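Local structure of sulfate transporter sulfate transporter family protein (Wolinella succinogenes, 3OIR) at residues 55-60 / 87-92. The protein is a SulP-family membrane protein that probably transports sulfate or a related anion, represented here by its soluble STAS domain. Sequence-based numbering, arbitrary orientation.
Sequences FILRMR and LLLSGV
L87 turns its CD1 branch back toward the neighbouring strand, reaching 4.0 Å from CD2 of the F55 ring, with CB of L57 close by. CG of L87 sits anti to the backbone N (chi1 174°), which brings this methyl to 3.6 Å from O of F55. On the same face L57 and L89 run side by side, their CD2 methyls 4.1 Å apart. Selenomethionine M59, just past the strand end, extends the apolar row: in the conformer described its chain runs straight to SE and bends only at chi3 (78°), and SE rests 4.0 Å from both CD1 and CD2 of L89. Helix 67-83 packs over this face, with F76 set edge-to-face against F55; it is the crossover helix of the beta-alpha-beta unit that makes strands 54-58 and 86-90 parallel neighbours in the STAS domain core. The other face carries I56, L88, R58 and S90 under helix 118-130. Here CG1 of I56 meets CD1 of L88, while its CG2 lies 3.5 Å from OG of S90. That hydroxyl, in the conformer described, is wedged among carbon, 3.4 Å from CG of R58, and has no hydrogen-bonding partner in the model, a point left doubtful by a second conformer; the R58 guanidinium reaches beyond it to T15 and the D13 carbonyl. Between the faces, L88 N to F55 O, L57 N to L88 O and S90 N to L57 O are nearly straight backbone bonds. M59 N to S90 O, 2.7 Å, closes the series at a more bent 152°; beyond it the carbonyl O of G91, which has the positive phi that suits glycine, lies against CA of R60, a CA-H...O contact.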
loop_
_atom_site.group_PDB
_atom_site.type_symbol
_atom_site.label_atom_id
_atom_site.label_comp_id
_atom_site.label_asym_id
_atom_site.label_seq_id
_atom_site.Cartn_x
_atom_site.Cartn_y
_atom_site.Cartn_z
ATOM N N PHE A 55 6.253 2.704 2.759
ATOM C CA PHE A 55 5.483 2.930 1.558
ATOM C C PHE A 55 4.044 2.556 1.876
ATOM O O PHE A 55 3.775 1.406 2.277
ATOM C CB PHE A 55 6.037 2.058 0.408
ATOM C CG PHE A 55 5.488 2.423 -0.944
ATOM C CD1 PHE A 55 6.263 3.176 -1.831
ATOM C CD2 PHE A 55 4.198 2.056 -1.316
ATOM C CE1 PHE A 55 5.783 3.563 -3.085
ATOM C CE2 PHE A 55 3.681 2.425 -2.586
ATOM C CZ PHE A 55 4.482 3.177 -3.478
ATOM N N ILE A 56 3.123 3.524 1.761
ATOM C CA ILE A 56 1.714 3.280 2.018
ATOM C C ILE A 56 0.980 3.243 0.677
ATOM O O ILE A 56 0.999 4.225 -0.096
ATOM C CB ILE A 56 1.055 4.380 2.899
ATOM C CG1 ILE A 56 1.830 4.594 4.228
ATOM C CG2 ILE A 56 -0.448 3.988 3.162
ATOM C CD1 ILE A 56 1.224 5.677 5.176
ATOM N N LEU A 57 0.356 2.099 0.406
ATOM C CA LEU A 57 -0.478 1.926 -0.750
ATOM C C LEU A 57 -1.933 2.177 -0.309
ATOM O O LEU A 57 -2.503 1.394 0.487
ATOM C CB LEU A 57 -0.290 0.484 -1.247
ATOM C CG LEU A 57 -0.667 0.079 -2.661
ATOM C CD1 LEU A 57 0.041 0.935 -3.736
ATOM C CD2 LEU A 57 -0.354 -1.438 -2.864
ATOM N N ARG A 58 -2.525 3.255 -0.818
ATOM C CA ARG A 58 -3.863 3.654 -0.459
ATOM C C ARG A 58 -4.827 2.925 -1.335
ATOM O O ARG A 58 -4.794 3.067 -2.582
ATOM C CB ARG A 58 -4.079 5.164 -0.620
ATOM C CG ARG A 58 -3.246 5.962 0.408
ATOM C CD ARG A 58 -3.742 7.376 0.530
ATOM N NE ARG A 58 -5.076 7.408 1.122
ATOM C CZ ARG A 58 -5.753 8.517 1.425
ATOM N NH1 ARG A 58 -5.231 9.732 1.203
ATOM N NH2 ARG A 58 -6.963 8.401 1.972
HETATM N N MSE A 59 -5.695 2.155 -0.704
HETATM C CA MSE A 59 -6.567 1.244 -1.452
HETATM C C MSE A 59 -8.015 1.489 -1.105
HETATM O O MSE A 59 -8.835 0.576 -1.207
HETATM C CB MSE A 59 -6.195 -0.224 -1.177
HETATM C CG MSE A 59 -4.690 -0.527 -1.223
HETATM SE SE MSE A 59 -4.328 -2.445 -1.082
HETATM C CE MSE A 59 -4.768 -3.023 -2.933
ATOM N N ARG A 60 -8.333 2.707 -0.664
ATOM C CA ARG A 60 -9.755 3.079 -0.447
ATOM C C ARG A 60 -10.666 3.031 -1.677
ATOM O O ARG A 60 -11.873 2.842 -1.523
ATOM C CB ARG A 60 -9.900 4.444 0.222
ATOM C CG ARG A 60 -9.382 5.587 -0.664
ATOM C CD ARG A 60 -9.616 6.930 0.030
ATOM N NE ARG A 60 -9.011 8.006 -0.756
ATOM C CZ ARG A 60 -9.287 9.293 -0.583
ATOM N NH1 ARG A 60 -10.177 9.656 0.336
ATOM N NH2 ARG A 60 -8.683 10.213 -1.330
ATOM N N LEU A 87 6.097 -1.979 3.629
ATOM C CA LEU A 87 4.839 -1.736 2.936
ATOM C C LEU A 87 3.669 -1.802 3.913
ATOM O O LEU A 87 3.559 -2.761 4.672
ATOM C CB LEU A 87 4.632 -2.786 1.820
ATOM C CG LEU A 87 3.296 -2.803 1.055
ATOM C CD1 LEU A 87 3.087 -1.483 0.302
ATOM C CD2 LEU A 87 3.294 -4.008 0.071
ATOM N N LEU A 88 2.814 -0.770 3.868
ATOM C CA LEU A 88 1.548 -0.740 4.567
ATOM C C LEU A 88 0.417 -0.626 3.538
ATOM O O LEU A 88 0.580 0.025 2.509
ATOM C CB LEU A 88 1.479 0.451 5.528
ATOM C CG LEU A 88 2.643 0.642 6.539
ATOM C CD1 LEU A 88 2.425 1.912 7.347
ATOM C CD2 LEU A 88 2.799 -0.588 7.439
ATOM N N LEU A 89 -0.720 -1.261 3.809
ATOM C CA LEU A 89 -1.923 -1.032 2.993
ATOM C C LEU A 89 -2.884 -0.211 3.807
ATOM O O LEU A 89 -3.074 -0.480 4.985
ATOM C CB LEU A 89 -2.607 -2.348 2.632
ATOM C CG LEU A 89 -1.704 -3.453 2.105
ATOM C CD1 LEU A 89 -2.584 -4.618 1.724
ATOM C CD2 LEU A 89 -0.869 -2.967 0.910
ATOM N N SER A 90 -3.484 0.807 3.202
ATOM C CA SER A 90 -4.488 1.594 3.915
ATOM C C SER A 90 -5.789 1.624 3.138
ATOM O O SER A 90 -5.781 1.418 1.921
ATOM C CB SER A 90 -3.985 3.005 4.147
ATOM O OG SER A 90 -3.886 3.717 2.932
ATOM N N GLY A 91 -6.890 1.899 3.838
ATOM C CA GLY A 91 -8.222 1.972 3.206
ATOM C C GLY A 91 -8.716 0.623 2.703
ATOM O O GLY A 91 -9.503 0.560 1.771
ATOM N N VAL A 92 -8.254 -0.459 3.313
ATOM C CA VAL A 92 -8.661 -1.806 2.883
ATOM C C VAL A 92 -10.066 -2.147 3.408
ATOM O O VAL A 92 -10.293 -2.269 4.644
ATOM C CB VAL A 92 -7.650 -2.882 3.343
ATOM C CG1 VAL A 92 -8.095 -4.290 2.888
ATOM C CG2 VAL A 92 -6.265 -2.548 2.831
#